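Local coordinates for ABC-type branched-chain amino acid transport systems periplasmic component-like protein (Thermomonospora curvata, PDB 4N03) that probably captures fatty acids outside the membrane as the substrate-binding component of an ABC transporter, at residues K51-E62 with A297-D308. Residues are numbered along the deposited sequence; the frame is centred on the assembly and turned at random.
Sequences KSITQAQQLYYE and AYSKKYPKDPLD
The side-chain amide of Q55 lies stacked on the ring of Y302, the two planes only 10° apart, with NE2 over the rim of one face and CB making a CH-pi contact with the same face, 3.9 Å from the ring centroid. From there NE2 spends both its hydrogens almost exactly in the amide plane: one goes to the hydroxyl of Y298, NE2 to OH 2.9 Å, the other to D305, whose OD2 it meets from above the carboxylate plane in a nearly straight bond (167°). A water joins OE1 to the same OD2, so amide and carboxylate are tied twice. With an alanine here the stacked amide is gone, which would probably leave D305 OD2 and the Y298 hydroxyl without their shared donor and the Y302 ring touched on that side by little more than CB.

K51, extended from a CG anti to the backbone N, forms a salt bridge from NZ to the other oxygen of D305, OD1, at 3.1 Å. In the first turn of 51-62 S52 donates OG to D308 OD2 at 2.6 Å, and a second water links S52 OG, Y298 OH and the carbonyl of P306. D308 in turn caps the start of helix 309-330 through OD1.

Further along, Y298 is a knob among S52, Q55, A56 and L59, while L59 CD2 packs on Y298 CB at 4.0 Å. In one of its two conformers, K301 lays CG over the centre of the opposite face of Y302 and makes a weak salt bridge from NZ to E62 OE1 at 3.4 Å.

The segments 51-62 and 297-301, on helices 47-66 and 289-301, run at 99° to each other in this periplasmic-binding-protein fold, and the side chain of D308 lies about 6 Å from the bound palmitic acid. The polar groups gathered around Q55 and D305 imply a junction fixed by directional bonds as much as by apolar contact, with the negative charge of D305 probably balanced by K51.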
# COMPACT_ATOMS: atom_id res chain seq x y z
N LYS A 51 -9.08 -1.52 8.20
CA LYS A 51 -10.50 -1.18 8.24
C LYS A 51 -10.87 -0.24 7.14
O LYS A 51 -11.88 -0.46 6.44
CB LYS A 51 -10.87 -0.63 9.61
CG LYS A 51 -12.36 -0.39 9.79
CD LYS A 51 -12.70 0.16 11.17
CE LYS A 51 -14.22 0.30 11.32
NZ LYS A 51 -14.58 0.73 12.67
N SER A 52 -10.09 0.82 6.93
CA SER A 52 -10.41 1.78 5.90
C SER A 52 -10.37 1.15 4.53
O SER A 52 -11.25 1.44 3.68
CB SER A 52 -9.45 2.94 5.95
OG SER A 52 -9.56 3.66 7.14
N ILE A 53 -9.32 0.37 4.26
CA ILE A 53 -9.19 -0.27 2.96
C ILE A 53 -10.38 -1.18 2.67
O ILE A 53 -10.97 -1.17 1.60
CB ILE A 53 -7.85 -1.03 2.85
CG1 ILE A 53 -6.68 -0.06 2.94
CG2 ILE A 53 -7.79 -1.79 1.56
CD1 ILE A 53 -5.37 -0.75 3.25
N THR A 54 -10.69 -1.99 3.67
CA THR A 54 -11.76 -2.97 3.57
C THR A 54 -13.12 -2.29 3.37
O THR A 54 -13.90 -2.71 2.53
CB THR A 54 -11.76 -3.86 4.80
OG1 THR A 54 -10.53 -4.56 4.82
CG2 THR A 54 -12.87 -4.87 4.79
N GLN A 55 -13.36 -1.24 4.14
CA GLN A 55 -14.61 -0.52 4.00
C GLN A 55 -14.72 0.19 2.69
O GLN A 55 -15.82 0.28 2.11
CB GLN A 55 -14.80 0.47 5.18
CG GLN A 55 -15.11 -0.27 6.46
CD GLN A 55 -15.51 0.60 7.64
OE1 GLN A 55 -16.10 0.08 8.60
NE2 GLN A 55 -15.16 1.85 7.63
N ALA A 56 -13.62 0.74 2.17
CA ALA A 56 -13.66 1.38 0.89
C ALA A 56 -13.93 0.42 -0.26
O ALA A 56 -14.65 0.76 -1.20
CB ALA A 56 -12.40 2.20 0.61
N GLN A 57 -13.39 -0.79 -0.16
CA GLN A 57 -13.71 -1.85 -1.12
C GLN A 57 -15.21 -2.17 -1.04
O GLN A 57 -15.85 -2.29 -2.08
CB GLN A 57 -12.89 -3.11 -0.85
CG GLN A 57 -11.40 -2.96 -1.18
CD GLN A 57 -10.85 -4.06 -2.03
OE1 GLN A 57 -11.43 -5.12 -2.20
NE2 GLN A 57 -9.64 -3.83 -2.55
N GLN A 58 -15.74 -2.34 0.16
CA GLN A 58 -17.16 -2.67 0.31
C GLN A 58 -18.04 -1.51 -0.28
O GLN A 58 -19.08 -1.77 -0.91
CB GLN A 58 -17.55 -3.09 1.77
CG GLN A 58 -16.84 -4.30 2.45
CD GLN A 58 -17.22 -5.75 2.02
OE1 GLN A 58 -18.25 -6.00 1.41
NE2 GLN A 58 -16.36 -6.73 2.37
N LEU A 59 -17.63 -0.27 -0.11
CA LEU A 59 -18.34 0.85 -0.70
C LEU A 59 -18.39 0.73 -2.21
O LEU A 59 -19.49 0.86 -2.82
CB LEU A 59 -17.65 2.15 -0.31
CG LEU A 59 -18.28 3.42 -0.92
CD1 LEU A 59 -19.69 3.71 -0.52
CD2 LEU A 59 -17.38 4.61 -0.64
N TYR A 60 -17.25 0.46 -2.82
CA TYR A 60 -17.20 0.29 -4.27
C TYR A 60 -18.14 -0.86 -4.72
O TYR A 60 -18.92 -0.72 -5.66
CB TYR A 60 -15.73 0.02 -4.72
CG TYR A 60 -15.50 0.30 -6.19
CD1 TYR A 60 -15.94 -0.59 -7.18
CD2 TYR A 60 -14.88 1.46 -6.61
CE1 TYR A 60 -15.75 -0.28 -8.54
CE2 TYR A 60 -14.72 1.78 -7.92
CZ TYR A 60 -15.13 0.89 -8.89
OH TYR A 60 -14.97 1.23 -10.21
N TYR A 61 -18.03 -2.02 -4.07
CA TYR A 61 -18.81 -3.18 -4.49
C TYR A 61 -20.30 -2.90 -4.29
O TYR A 61 -21.10 -3.33 -5.11
CB TYR A 61 -18.40 -4.46 -3.76
CG TYR A 61 -16.94 -4.82 -3.94
CD1 TYR A 61 -16.28 -4.63 -5.15
CD2 TYR A 61 -16.19 -5.27 -2.88
CE1 TYR A 61 -14.95 -4.92 -5.31
CE2 TYR A 61 -14.82 -5.57 -3.05
CZ TYR A 61 -14.21 -5.37 -4.25
OH TYR A 61 -12.87 -5.59 -4.46
N GLU A 62 -20.68 -2.23 -3.21
CA GLU A 62 -22.09 -1.84 -3.03
C GLU A 62 -22.55 -0.95 -4.20
O GLU A 62 -23.70 -1.11 -4.69
CB GLU A 62 -22.27 -1.13 -1.69
CG GLU A 62 -23.62 -0.44 -1.49
CD GLU A 62 -23.65 0.42 -0.23
OE1 GLU A 62 -23.94 -0.13 0.85
OE2 GLU A 62 -23.38 1.66 -0.33
N ALA A 297 -18.64 10.23 -0.72
CA ALA A 297 -19.33 8.95 -0.67
C ALA A 297 -18.98 8.13 0.57
O ALA A 297 -19.81 7.49 1.24
CB ALA A 297 -19.12 8.17 -1.93
N TYR A 298 -17.68 8.06 0.88
CA TYR A 298 -17.24 7.31 2.04
C TYR A 298 -17.74 7.91 3.34
O TYR A 298 -18.16 7.19 4.23
CB TYR A 298 -15.73 7.14 2.03
CG TYR A 298 -15.20 6.23 3.11
CD1 TYR A 298 -14.93 6.68 4.38
CD2 TYR A 298 -14.87 4.89 2.81
CE1 TYR A 298 -14.42 5.86 5.34
CE2 TYR A 298 -14.34 4.05 3.76
CZ TYR A 298 -14.14 4.52 5.03
OH TYR A 298 -13.61 3.68 5.97
N SER A 299 -17.60 9.23 3.47
CA SER A 299 -18.11 9.94 4.65
C SER A 299 -19.61 9.70 4.90
O SER A 299 -20.06 9.56 6.05
CB SER A 299 -17.87 11.44 4.50
OG SER A 299 -16.50 11.76 4.52
N LYS A 300 -20.36 9.64 3.81
CA LYS A 300 -21.81 9.37 3.91
C LYS A 300 -22.08 7.98 4.45
O LYS A 300 -22.91 7.78 5.34
CB LYS A 300 -22.49 9.54 2.55
CG LYS A 300 -24.02 9.42 2.60
CD LYS A 300 -24.65 9.86 1.29
CE LYS A 300 -26.17 9.66 1.29
NZ LYS A 300 -26.70 9.56 -0.10
N LYS A 301 -21.34 6.98 3.96
CA LYS A 301 -21.58 5.60 4.35
C LYS A 301 -21.03 5.31 5.74
O LYS A 301 -21.63 4.53 6.50
CB LYS A 301 -20.96 4.64 3.33
CG LYS A 301 -21.09 3.17 3.67
CD LYS A 301 -22.52 2.65 3.60
CE LYS A 301 -22.59 1.18 4.00
NZ LYS A 301 -24.00 0.71 4.13
N TYR A 302 -19.88 5.91 6.05
CA TYR A 302 -19.14 5.59 7.27
C TYR A 302 -18.79 6.88 8.02
O TYR A 302 -17.64 7.25 8.18
CB TYR A 302 -17.87 4.84 6.96
CG TYR A 302 -18.06 3.58 6.18
CD1 TYR A 302 -18.51 2.41 6.77
CD2 TYR A 302 -17.64 3.52 4.85
CE1 TYR A 302 -18.63 1.22 6.07
CE2 TYR A 302 -17.75 2.35 4.14
CZ TYR A 302 -18.22 1.19 4.73
OH TYR A 302 -18.30 0.02 3.98
N PRO A 303 -19.79 7.56 8.58
CA PRO A 303 -19.57 8.88 9.17
C PRO A 303 -18.61 8.91 10.39
O PRO A 303 -18.03 9.96 10.66
CB PRO A 303 -20.97 9.30 9.61
CG PRO A 303 -21.83 8.07 9.53
CD PRO A 303 -21.19 7.16 8.55
N LYS A 304 -18.43 7.78 11.09
CA LYS A 304 -17.63 7.73 12.31
C LYS A 304 -16.20 7.23 12.08
O LYS A 304 -15.41 7.08 13.04
CB LYS A 304 -18.32 6.82 13.34
CG LYS A 304 -19.80 7.12 13.53
CD LYS A 304 -20.39 6.30 14.66
CE LYS A 304 -21.91 6.45 14.75
NZ LYS A 304 -22.48 5.47 15.72
N ASP A 305 -15.84 6.97 10.83
CA ASP A 305 -14.52 6.39 10.53
C ASP A 305 -13.73 7.42 9.75
O ASP A 305 -14.03 7.70 8.61
CB ASP A 305 -14.63 5.11 9.72
CG ASP A 305 -15.24 3.98 10.50
OD1 ASP A 305 -14.75 3.69 11.64
OD2 ASP A 305 -16.18 3.37 9.96
N PRO A 306 -12.67 7.93 10.33
CA PRO A 306 -11.99 9.02 9.65
C PRO A 306 -11.51 8.65 8.25
O PRO A 306 -11.10 7.55 8.00
CB PRO A 306 -10.79 9.28 10.58
CG PRO A 306 -11.28 8.88 11.93
CD PRO A 306 -12.11 7.66 11.67
N LEU A 307 -11.59 9.60 7.34
CA LEU A 307 -10.99 9.46 6.04
C LEU A 307 -9.48 9.32 6.19
O LEU A 307 -8.89 9.92 7.08
CB LEU A 307 -11.30 10.64 5.14
CG LEU A 307 -12.77 10.79 4.75
CD1 LEU A 307 -12.95 12.13 4.10
CD2 LEU A 307 -13.20 9.70 3.79
N ASP A 308 -8.81 8.52 5.33
CA ASP A 308 -7.38 8.33 5.36
C ASP A 308 -6.95 7.82 4.01
O ASP A 308 -7.77 7.58 3.12
CB ASP A 308 -6.96 7.44 6.53
CG ASP A 308 -7.44 6.02 6.44
OD1 ASP A 308 -7.56 5.48 5.32
OD2 ASP A 308 -7.65 5.41 7.52
O HOH W 1 -11.97 4.89 7.66
O HOH W 2 -17.91 1.01 10.33